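PDB 3NIQ: 3-guanidinopropionase from Pseudomonas aeruginosa, which catalyses the manganese-dependent hydrolysis of 3-guanidinopropanoate to beta-alanine and urea, acting as a homohexamer of the arginase family. Local coordinates for residues A[4-9]-A[27-32]; A[12-17]-A[23-28]; A[60-65]-A[88-93]; A[75-80]-A[310-315]. One frame throughout, in Å; residues are numbered along the deposited sequence.

Contact 1 (A[4-9]-A[27-32])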
# COMPACT_ATOMS: atom_id res chain seq x y z
N ASP A 4 -6.98 -38.05 -21.05
CA ASP A 4 -5.98 -38.07 -19.93
C ASP A 4 -4.93 -36.94 -20.01
O ASP A 4 -3.81 -37.08 -19.51
CB ASP A 4 -5.30 -39.45 -19.80
CG ASP A 4 -4.49 -39.84 -21.04
OD1 ASP A 4 -4.77 -39.34 -22.15
OD2 ASP A 4 -3.56 -40.67 -20.89
N HIS A 5 -5.30 -35.83 -20.64
CA HIS A 5 -4.45 -34.63 -20.61
C HIS A 5 -4.33 -34.16 -19.16
O HIS A 5 -5.21 -34.43 -18.36
CB HIS A 5 -5.08 -33.53 -21.47
CG HIS A 5 -5.14 -33.87 -22.93
ND1 HIS A 5 -5.56 -32.97 -23.88
CD2 HIS A 5 -4.82 -35.01 -23.60
CE1 HIS A 5 -5.51 -33.53 -25.08
NE2 HIS A 5 -5.06 -34.77 -24.94
N PRO A 6 -3.22 -33.48 -18.81
CA PRO A 6 -3.22 -32.83 -17.49
C PRO A 6 -4.39 -31.86 -17.38
O PRO A 6 -4.83 -31.31 -18.39
CB PRO A 6 -1.89 -32.07 -17.48
CG PRO A 6 -1.01 -32.86 -18.43
CD PRO A 6 -1.95 -33.28 -19.54
N GLN A 7 -4.94 -31.71 -16.18
CA GLN A 7 -6.04 -30.78 -15.96
C GLN A 7 -5.70 -29.98 -14.70
O GLN A 7 -5.02 -30.50 -13.81
CB GLN A 7 -7.38 -31.53 -15.74
CG GLN A 7 -7.92 -32.34 -16.94
CD GLN A 7 -8.42 -31.50 -18.10
OE1 GLN A 7 -8.94 -30.40 -17.93
NE2 GLN A 7 -8.28 -32.02 -19.31
N PRO A 8 -6.16 -28.72 -14.63
CA PRO A 8 -5.98 -27.89 -13.44
C PRO A 8 -6.66 -28.55 -12.25
O PRO A 8 -7.56 -29.36 -12.45
CB PRO A 8 -6.76 -26.61 -13.78
CG PRO A 8 -6.90 -26.60 -15.26
CD PRO A 8 -6.97 -28.04 -15.67
N LEU A 9 -6.26 -28.19 -11.03
CA LEU A 9 -6.99 -28.64 -9.84
C LEU A 9 -8.48 -28.33 -10.00
O LEU A 9 -8.86 -27.25 -10.47
CB LEU A 9 -6.43 -28.00 -8.56
CG LEU A 9 -5.01 -28.38 -8.10
CD1 LEU A 9 -4.54 -27.53 -6.88
CD2 LEU A 9 -4.90 -29.87 -7.78
N PRO A 27 -0.55 -29.66 -13.18
CA PRO A 27 0.59 -30.41 -12.65
C PRO A 27 1.91 -29.81 -13.11
O PRO A 27 1.98 -29.17 -14.19
CB PRO A 27 0.38 -31.83 -13.22
CG PRO A 27 -1.06 -31.89 -13.59
CD PRO A 27 -1.35 -30.49 -14.09
N ALA A 28 2.95 -29.99 -12.29
CA ALA A 28 4.30 -29.58 -12.65
C ALA A 28 5.02 -30.68 -13.42
O ALA A 28 4.86 -31.87 -13.11
CB ALA A 28 5.08 -29.20 -11.42
N PHE A 29 5.79 -30.28 -14.44
CA PHE A 29 6.50 -31.20 -15.32
C PHE A 29 7.95 -30.79 -15.44
O PHE A 29 8.29 -29.59 -15.35
CB PHE A 29 5.87 -31.28 -16.73
CG PHE A 29 4.51 -31.92 -16.75
CD1 PHE A 29 4.37 -33.28 -17.04
CD2 PHE A 29 3.37 -31.16 -16.48
CE1 PHE A 29 3.13 -33.88 -17.06
CE2 PHE A 29 2.10 -31.75 -16.50
CZ PHE A 29 1.97 -33.11 -16.79
N THR A 30 8.81 -31.77 -15.67
CA THR A 30 10.24 -31.53 -15.84
C THR A 30 10.69 -31.93 -17.25
O THR A 30 11.75 -31.53 -17.72
CB THR A 30 11.05 -32.30 -14.78
OG1 THR A 30 12.42 -31.94 -14.89
CG2 THR A 30 10.93 -33.82 -14.96
N ASP A 31 9.88 -32.74 -17.92
CA ASP A 31 10.21 -33.21 -19.24
C ASP A 31 9.33 -32.54 -20.27
O ASP A 31 8.12 -32.80 -20.31
CB ASP A 31 10.03 -34.74 -19.31
CG ASP A 31 10.34 -35.30 -20.69
OD1 ASP A 31 10.78 -34.52 -21.57
OD2 ASP A 31 10.14 -36.52 -20.89
N PRO A 32 9.92 -31.70 -21.14
CA PRO A 32 9.16 -30.99 -22.18
C PRO A 32 8.36 -31.94 -23.06
O PRO A 32 7.26 -31.59 -23.50
CB PRO A 32 10.25 -30.29 -23.02
CG PRO A 32 11.51 -30.40 -22.26
CD PRO A 32 11.38 -31.53 -21.30
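Pro6 meets two side chains of the segment 27-32 with two neighbouring atoms of its ring. Pro6 CG lies 3.4 Å from Phe29 CZ, meeting the aromatic ring obliquely. Its CB lies 3.8 Å from CD of Pro27, and the CG of Pro27 is only slightly farther off. The contact is thus a small apolar one, proline against proline and proline against ring, with no hydrogen bond across it; the backbone enters through the carbonyl O of Gln7, 3.7 Å from Pro27 CD. Phe29 extends to Pro6 because its CG stands anti to the carbonyl carbon (chi1 -68°). Both segments belong to the long irregular N-terminal arm that precedes strand 37-42, the first strand of the parallel sheet of the arginase fold, and here that arm doubles back on itself. Backbone hydrogen bonds between Asp87 and both Pro27 and Phe29 tie one side of the fold-back to strand 85-90, while His5 ND1 bonds to the carbonyl O of Tyr80 and fastens the other to helix 79-82. Ala34 and Leu35 also touch the Phe29 side chain, and Ala28 touches Ile20 of a second subunit.

Contact 2 (A[12-17]-A[23-28])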
# COMPACT_ATOMS: atom_id res chain seq x y z
N ALA A 12 -14.23 -27.17 -8.07
CA ALA A 12 -15.45 -27.64 -7.42
C ALA A 12 -15.10 -28.43 -6.15
O ALA A 12 -15.98 -28.73 -5.35
CB ALA A 12 -16.24 -28.50 -8.39
N GLU A 13 -13.82 -28.73 -5.99
CA GLU A 13 -13.31 -29.58 -4.92
C GLU A 13 -12.21 -28.89 -4.10
O GLU A 13 -12.07 -29.13 -2.90
CB GLU A 13 -12.74 -30.86 -5.53
CG GLU A 13 -12.55 -32.03 -4.56
CD GLU A 13 -13.79 -32.93 -4.49
OE1 GLU A 13 -14.03 -33.54 -3.42
OE2 GLU A 13 -14.52 -33.02 -5.50
N ILE A 14 -11.39 -28.08 -4.77
CA ILE A 14 -10.26 -27.41 -4.14
C ILE A 14 -10.38 -25.92 -4.42
O ILE A 14 -10.24 -25.49 -5.57
CB ILE A 14 -8.90 -27.97 -4.63
CG1 ILE A 14 -8.79 -29.48 -4.35
CG2 ILE A 14 -7.74 -27.24 -3.92
CD1 ILE A 14 -7.70 -30.21 -5.16
N PRO A 15 -10.69 -25.12 -3.39
CA PRO A 15 -11.00 -23.71 -3.68
C PRO A 15 -9.76 -23.01 -4.25
O PRO A 15 -8.64 -23.47 -4.02
CB PRO A 15 -11.39 -23.13 -2.33
CG PRO A 15 -11.53 -24.34 -1.38
CD PRO A 15 -10.63 -25.39 -1.94
N ARG A 16 -9.98 -21.94 -5.00
CA ARG A 16 -8.93 -21.31 -5.80
C ARG A 16 -7.80 -20.67 -4.98
O ARG A 16 -6.75 -20.32 -5.52
CB ARG A 16 -9.54 -20.29 -6.76
CG ARG A 16 -10.45 -20.92 -7.77
CD ARG A 16 -11.14 -19.90 -8.67
NE ARG A 16 -11.98 -20.58 -9.66
CZ ARG A 16 -11.52 -21.31 -10.69
NH1 ARG A 16 -10.21 -21.48 -10.92
NH2 ARG A 16 -12.39 -21.88 -11.51
N PHE A 17 -8.02 -20.52 -3.68
CA PHE A 17 -7.01 -19.88 -2.84
C PHE A 17 -6.08 -20.94 -2.25
O PHE A 17 -5.11 -20.61 -1.57
CB PHE A 17 -7.66 -19.04 -1.73
CG PHE A 17 -8.76 -19.74 -0.98
CD1 PHE A 17 -8.47 -20.73 -0.05
CD2 PHE A 17 -10.10 -19.40 -1.21
CE1 PHE A 17 -9.49 -21.40 0.65
CE2 PHE A 17 -11.12 -20.06 -0.52
CZ PHE A 17 -10.82 -21.06 0.41
N PHE A 23 1.27 -22.65 -12.56
CA PHE A 23 0.50 -21.96 -13.60
C PHE A 23 -0.82 -22.68 -13.82
O PHE A 23 -0.84 -23.88 -14.06
CB PHE A 23 1.28 -21.90 -14.91
CG PHE A 23 2.38 -20.89 -14.92
CD1 PHE A 23 2.10 -19.54 -14.63
CD2 PHE A 23 3.68 -21.27 -15.24
CE1 PHE A 23 3.13 -18.58 -14.65
CE2 PHE A 23 4.70 -20.32 -15.29
CZ PHE A 23 4.42 -18.97 -14.96
N MET A 24 -1.92 -21.92 -13.73
CA MET A 24 -3.28 -22.44 -13.96
C MET A 24 -3.61 -23.62 -13.04
O MET A 24 -4.51 -24.39 -13.34
CB MET A 24 -3.48 -22.84 -15.44
CG MET A 24 -2.94 -21.83 -16.48
SD MET A 24 -3.78 -20.25 -16.39
CE MET A 24 -2.90 -19.33 -17.68
N ARG A 25 -2.84 -23.79 -11.96
CA ARG A 25 -2.96 -24.94 -11.03
C ARG A 25 -2.89 -26.28 -11.75
O ARG A 25 -3.59 -27.24 -11.40
CB ARG A 25 -4.26 -24.85 -10.20
CG ARG A 25 -4.38 -23.52 -9.41
CD ARG A 25 -5.23 -23.67 -8.16
NE ARG A 25 -6.63 -23.93 -8.49
CZ ARG A 25 -7.54 -24.34 -7.61
NH1 ARG A 25 -7.21 -24.55 -6.33
NH2 ARG A 25 -8.78 -24.55 -7.99
N LEU A 26 -2.02 -26.34 -12.75
CA LEU A 26 -1.79 -27.57 -13.50
C LEU A 26 -0.73 -28.38 -12.78
O LEU A 26 -0.07 -27.86 -11.85
CB LEU A 26 -1.34 -27.22 -14.94
CG LEU A 26 -2.42 -26.67 -15.89
CD1 LEU A 26 -1.80 -25.86 -17.03
CD2 LEU A 26 -3.28 -27.77 -16.50
N PRO A 27 -0.55 -29.66 -13.18
CA PRO A 27 0.59 -30.41 -12.65
C PRO A 27 1.91 -29.81 -13.11
O PRO A 27 1.98 -29.17 -14.19
CB PRO A 27 0.38 -31.83 -13.22
CG PRO A 27 -1.06 -31.89 -13.59
CD PRO A 27 -1.35 -30.49 -14.09
N ALA A 28 2.95 -29.99 -12.29
CA ALA A 28 4.30 -29.58 -12.65
C ALA A 28 5.02 -30.68 -13.42
O ALA A 28 4.86 -31.87 -13.11
CB ALA A 28 5.08 -29.20 -11.42
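The guanidinium of Arg25 presents its NH1 and NH2 end to the carbonyl O of Ile14, and both nitrogens share that one acceptor. The bond from Arg25 NH2 to Ile14 O is the shorter and straighter, 3.0 Å with an N-H...O angle of 159°; that from Arg25 NH1 to Ile14 O is 3.3 Å. The oxygen lies in the guanidinium plane, but both donors reach it from one face of the carbonyl plane, NH1 from well above. Arg25 NH1 also has the Pro15 carbonyl O at 2.9 Å, a weak, bent bond, and it is satisfied further by the carbonyl O of Ala18. A charged group is therefore held by main-chain carbonyls of Ile14, Pro15 and Ala18, without a carboxylate from either segment. Arg16 CA lies over one face of the Arg25 guanidinium, toward its rim, and Ile14 CG2 lies 3.7 Å from Arg25 NH1. The Arg16 side chain crosses that of Arg25 at about a right angle, bringing Arg16 NH1 to 4.5 Å from Arg25 NH2; this like-charge approach is probably eased by the Ser66 carbonyl O, which takes a hydrogen bond from Arg16 NH1. The 12-17 segment projects between subunits, with Arg16 O bonded to Arg59 of a second subunit and Pro15 packed on Phe158 of a third, whereas beyond Arg25 the neighbouring Met24 and Leu26 pack on strand 37-42 and helix 79-82, Met24 also on helix 294-317.

Contact 3 (A[60-65]-A[88-93])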
# COMPACT_ATOMS: atom_id res chain seq x y z
N GLU A 60 4.38 -14.42 -9.13
CA GLU A 60 3.10 -13.80 -8.82
C GLU A 60 2.07 -14.07 -9.91
O GLU A 60 0.86 -14.16 -9.64
CB GLU A 60 3.26 -12.30 -8.54
CG GLU A 60 4.14 -12.03 -7.30
CD GLU A 60 3.71 -12.84 -6.08
OE1 GLU A 60 2.49 -12.95 -5.85
OE2 GLU A 60 4.60 -13.37 -5.38
N VAL A 61 2.52 -14.20 -11.16
CA VAL A 61 1.59 -14.66 -12.21
C VAL A 61 1.11 -16.10 -11.94
O VAL A 61 -0.06 -16.42 -12.16
CB VAL A 61 2.20 -14.51 -13.65
CG1 VAL A 61 1.32 -15.21 -14.70
CG2 VAL A 61 2.33 -13.02 -14.01
N ARG A 62 1.99 -16.98 -11.45
CA ARG A 62 1.54 -18.33 -11.08
C ARG A 62 0.44 -18.20 -10.04
O ARG A 62 -0.61 -18.82 -10.14
CB ARG A 62 2.68 -19.18 -10.47
CG ARG A 62 3.65 -19.77 -11.49
CD ARG A 62 4.56 -20.84 -10.88
NE ARG A 62 5.28 -21.60 -11.90
CZ ARG A 62 6.48 -21.27 -12.39
NH1 ARG A 62 7.10 -20.18 -11.97
NH2 ARG A 62 7.05 -22.05 -13.31
N ASN A 63 0.71 -17.37 -9.04
CA ASN A 63 -0.21 -17.17 -7.95
C ASN A 63 -1.60 -16.72 -8.38
O ASN A 63 -2.60 -17.37 -8.05
CB ASN A 63 0.38 -16.16 -6.99
CG ASN A 63 -0.21 -16.27 -5.63
OD1 ASN A 63 -1.33 -15.84 -5.38
ND2 ASN A 63 0.54 -16.92 -4.73
N LEU A 64 -1.65 -15.62 -9.13
CA LEU A 64 -2.90 -15.08 -9.62
C LEU A 64 -3.58 -15.93 -10.69
O LEU A 64 -4.80 -15.86 -10.85
CB LEU A 64 -2.70 -13.65 -10.16
CG LEU A 64 -2.84 -12.55 -9.10
CD1 LEU A 64 -4.30 -12.49 -8.51
CD2 LEU A 64 -1.84 -12.66 -7.96
N SER A 65 -2.79 -16.75 -11.39
CA SER A 65 -3.38 -17.65 -12.42
C SER A 65 -4.35 -18.68 -11.82
O SER A 65 -5.07 -19.35 -12.54
CB SER A 65 -2.29 -18.34 -13.25
OG SER A 65 -1.69 -19.41 -12.53
N LEU A 88 6.02 -26.19 -16.72
CA LEU A 88 7.34 -26.70 -16.95
C LEU A 88 8.38 -26.09 -16.02
O LEU A 88 9.57 -26.27 -16.21
CB LEU A 88 7.74 -26.45 -18.42
CG LEU A 88 7.76 -27.62 -19.38
CD1 LEU A 88 8.33 -27.15 -20.72
CD2 LEU A 88 8.58 -28.84 -18.84
N GLY A 89 7.94 -25.38 -14.99
CA GLY A 89 8.89 -24.80 -14.04
C GLY A 89 9.50 -23.53 -14.61
O GLY A 89 8.91 -22.90 -15.52
N ASP A 90 10.64 -23.12 -14.06
CA ASP A 90 11.34 -21.92 -14.51
C ASP A 90 12.60 -22.25 -15.28
O ASP A 90 13.33 -23.16 -14.92
CB ASP A 90 11.76 -21.07 -13.30
CG ASP A 90 10.59 -20.38 -12.62
OD1 ASP A 90 9.48 -20.28 -13.20
OD2 ASP A 90 10.81 -19.92 -11.49
N ALA A 91 12.88 -21.47 -16.33
CA ALA A 91 14.17 -21.55 -17.00
C ALA A 91 15.31 -21.22 -16.00
O ALA A 91 15.11 -20.47 -15.05
CB ALA A 91 14.21 -20.60 -18.17
N PRO A 92 16.50 -21.84 -16.19
CA PRO A 92 17.65 -21.53 -15.34
C PRO A 92 18.09 -20.08 -15.57
O PRO A 92 18.12 -19.61 -16.71
CB PRO A 92 18.72 -22.54 -15.81
CG PRO A 92 18.28 -22.96 -17.19
CD PRO A 92 16.79 -22.91 -17.16
N VAL A 93 18.41 -19.38 -14.49
CA VAL A 93 18.72 -17.96 -14.53
C VAL A 93 19.90 -17.67 -13.58
O VAL A 93 20.07 -18.38 -12.59
CB VAL A 93 17.46 -17.13 -14.13
CG1 VAL A 93 17.81 -15.72 -13.77
CG2 VAL A 93 16.41 -17.15 -15.26
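Arg62 reaches across from helix 57-64 and takes a single carboxylate oxygen of Asp90 with two nitrogens. In this salt bridge Arg62 NH1 lies 2.7 Å from Asp90 OD1 in a fairly straight bond, and Arg62 NH2 makes a longer and more bent bond of 3.0 Å to the same OD1. The arginine chain leaves the helix with CG anti to the carbonyl carbon and runs extended from CG to NE, bridging a backbone separation of 10.2 Å between the CA atoms of Arg62 and Gly89. At its end, chi4 of 89° turns the guanidinium across the line of the chain, so that its NH1-NH2 edge meets OD1 in plane. Asp90 bends its carboxylate back to the helix with chi1 -72°, although its side chain does not set out in that direction. The two flat groups remain 51° apart, so the pairing is not the coplanar, two-oxygen kind: NH1 meets OD1 on the syn side, while NH2 comes from above the carboxylate plane. Gly89 O is also near the guanidinium edge, 3.0 Å from Arg62 NH2; at the backbone angles of Gly89 a CB would be jammed against the carbonyl O of Leu88.

Second-shell partners fix both ends: Arg62 NE forms a salt bridge with Asp87, and Asp90 OD2 accepts from the backbone N of Gly19 of a second subunit. The contact joins helix 57-64, which also packs on helix 294-317 through Glu60 and Leu64, to the C-terminal end of strand 85-90, an outermost strand of the sheet within this chain, paired with strand 37-42.

Contact 4 (A[75-80]-A[310-315])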
# COMPACT_ATOMS: atom_id res chain seq x y z
N SER A 75 -14.55 -17.82 -27.29
CA SER A 75 -14.16 -18.81 -28.29
C SER A 75 -14.61 -20.22 -27.91
O SER A 75 -14.76 -21.09 -28.77
CB SER A 75 -12.64 -18.75 -28.47
OG SER A 75 -11.97 -19.24 -27.33
N ARG A 76 -14.85 -20.44 -26.62
CA ARG A 76 -15.23 -21.75 -26.09
C ARG A 76 -14.12 -22.79 -26.28
O ARG A 76 -14.34 -23.99 -26.14
CB ARG A 76 -16.59 -22.20 -26.67
CG ARG A 76 -17.73 -21.26 -26.29
CD ARG A 76 -19.00 -21.57 -27.06
NE ARG A 76 -20.15 -20.77 -26.62
CZ ARG A 76 -21.05 -21.15 -25.72
NH1 ARG A 76 -20.96 -22.33 -25.12
NH2 ARG A 76 -22.06 -20.34 -25.41
N ILE A 77 -12.91 -22.31 -26.56
CA ILE A 77 -11.73 -23.17 -26.52
C ILE A 77 -11.53 -23.69 -25.10
O ILE A 77 -11.63 -22.93 -24.13
CB ILE A 77 -10.46 -22.43 -27.00
CG1 ILE A 77 -10.65 -21.97 -28.45
CG2 ILE A 77 -9.23 -23.34 -26.83
CD1 ILE A 77 -9.62 -20.94 -28.98
N ALA A 78 -11.30 -24.99 -24.99
CA ALA A 78 -10.98 -25.61 -23.72
C ALA A 78 -9.57 -26.18 -23.90
O ALA A 78 -9.41 -27.32 -24.33
CB ALA A 78 -12.00 -26.72 -23.40
N PRO A 79 -8.53 -25.36 -23.59
CA PRO A 79 -7.15 -25.68 -23.95
C PRO A 79 -6.65 -27.03 -23.43
O PRO A 79 -5.94 -27.74 -24.15
CB PRO A 79 -6.34 -24.53 -23.33
CG PRO A 79 -7.21 -23.96 -22.27
CD PRO A 79 -8.62 -24.12 -22.80
N TYR A 80 -7.00 -27.36 -22.20
CA TYR A 80 -6.49 -28.56 -21.57
C TYR A 80 -7.10 -29.83 -22.14
O TYR A 80 -6.50 -30.89 -22.02
CB TYR A 80 -6.67 -28.48 -20.05
CG TYR A 80 -6.31 -27.12 -19.52
CD1 TYR A 80 -5.00 -26.62 -19.63
CD2 TYR A 80 -7.27 -26.31 -18.93
CE1 TYR A 80 -4.68 -25.34 -19.15
CE2 TYR A 80 -6.96 -25.05 -18.46
CZ TYR A 80 -5.67 -24.57 -18.58
OH TYR A 80 -5.38 -23.31 -18.12
N LEU A 310 -2.58 -20.94 -28.65
CA LEU A 310 -1.50 -21.90 -28.85
C LEU A 310 -2.00 -23.34 -28.81
O LEU A 310 -1.51 -24.19 -29.54
CB LEU A 310 -0.40 -21.72 -27.79
CG LEU A 310 0.38 -20.41 -27.82
CD1 LEU A 310 1.19 -20.28 -26.53
CD2 LEU A 310 1.33 -20.41 -29.04
N ALA A 311 -2.95 -23.62 -27.92
CA ALA A 311 -3.57 -24.94 -27.90
C ALA A 311 -4.10 -25.31 -29.29
O ALA A 311 -3.85 -26.42 -29.76
CB ALA A 311 -4.70 -24.99 -26.87
N GLU A 312 -4.80 -24.39 -29.94
CA GLU A 312 -5.33 -24.65 -31.29
C GLU A 312 -4.22 -24.91 -32.30
O GLU A 312 -4.33 -25.82 -33.12
CB GLU A 312 -6.24 -23.53 -31.78
CG GLU A 312 -7.59 -23.46 -31.08
CD GLU A 312 -8.65 -22.73 -31.88
OE1 GLU A 312 -9.81 -23.18 -31.88
OE2 GLU A 312 -8.34 -21.67 -32.49
N SER A 313 -3.15 -24.13 -32.25
CA SER A 313 -2.02 -24.35 -33.16
C SER A 313 -1.38 -25.71 -32.89
O SER A 313 -1.13 -26.46 -33.83
CB SER A 313 -0.97 -23.24 -33.07
OG SER A 313 -1.45 -22.04 -33.64
N ALA A 314 -1.13 -26.02 -31.62
CA ALA A 314 -0.55 -27.31 -31.27
C ALA A 314 -1.46 -28.47 -31.70
O ALA A 314 -0.98 -29.57 -32.03
CB ALA A 314 -0.23 -27.40 -29.78
N ALA A 315 -2.77 -28.23 -31.69
CA ALA A 315 -3.75 -29.26 -32.02
C ALA A 315 -3.69 -29.55 -33.52
O ALA A 315 -3.73 -30.71 -33.93
CB ALA A 315 -5.18 -28.84 -31.60
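Ile77 packs its CD1 and CG1 against the carboxylate end of Glu312, a van der Waals contact. The CD1 of Ile77 lies 3.5 Å from the carboxylate carbon CD of Glu312, and the two side chains cross at about a right angle. Ile77 CG1 approaches the same group, 3.7 Å from Glu312 OE1. Glu312 gets there by running extended beyond CG, which brings its end closer to the loop than the start of the chain would suggest. The second touch is purely hydrocarbon and lies nearer the backbones: Pro79 CB and Ala311 CB are 3.9 Å apart, and with so small a residue on the helix the CA atoms of Pro79 and Ala311 are 5.4 Å apart.

Polar interactions lie beside this packing, and no hydrogen bond crosses it. The carboxylate laid against Ile77 is paired through OE1 with Arg273, a salt bridge that would be expected to stabilise its charge. On the loop, Ser75 OG accepts from the backbone N of Ile77 at 3.3 Å, closing an ST turn just ahead of the side chain that packs.

Ala78 occupies the N-cap position and Pro79 begins the short helix 79-82, whose first turn thus lies against the C-terminal helix 294-317. Phe304, Leu307 and Cys308 extend the same helix surface, and helix 294-317 also packs on strand 118-123 of the parallel sheet through Leu310 and Ala314, as expected of the layered alpha/beta arginase fold.

Contact 4 is the buried one, without a hydrogen bond across it and joining residues far apart in sequence; contacts 1, 2 and 3 are only partly buried. Contacts 1 and 2 both fold the N-terminal arm on itself and share Pro27 and Ala28, yet one is apolar and the other rests on arginine-to-carbonyl bonds. Contact 3 alone has a salt bridge across its two segments, a helix and a strand. Contacts 2 and 3 both lie along a second subunit, which contact 1 touches only through Ala28. Tyr80, in the 75-80 segment, links contacts 1, 2 and 4, touching Pro8, Met24 and Leu26, while Ser65 of contact 3 reaches the backbone of Met24. All four lie away from the manganese site.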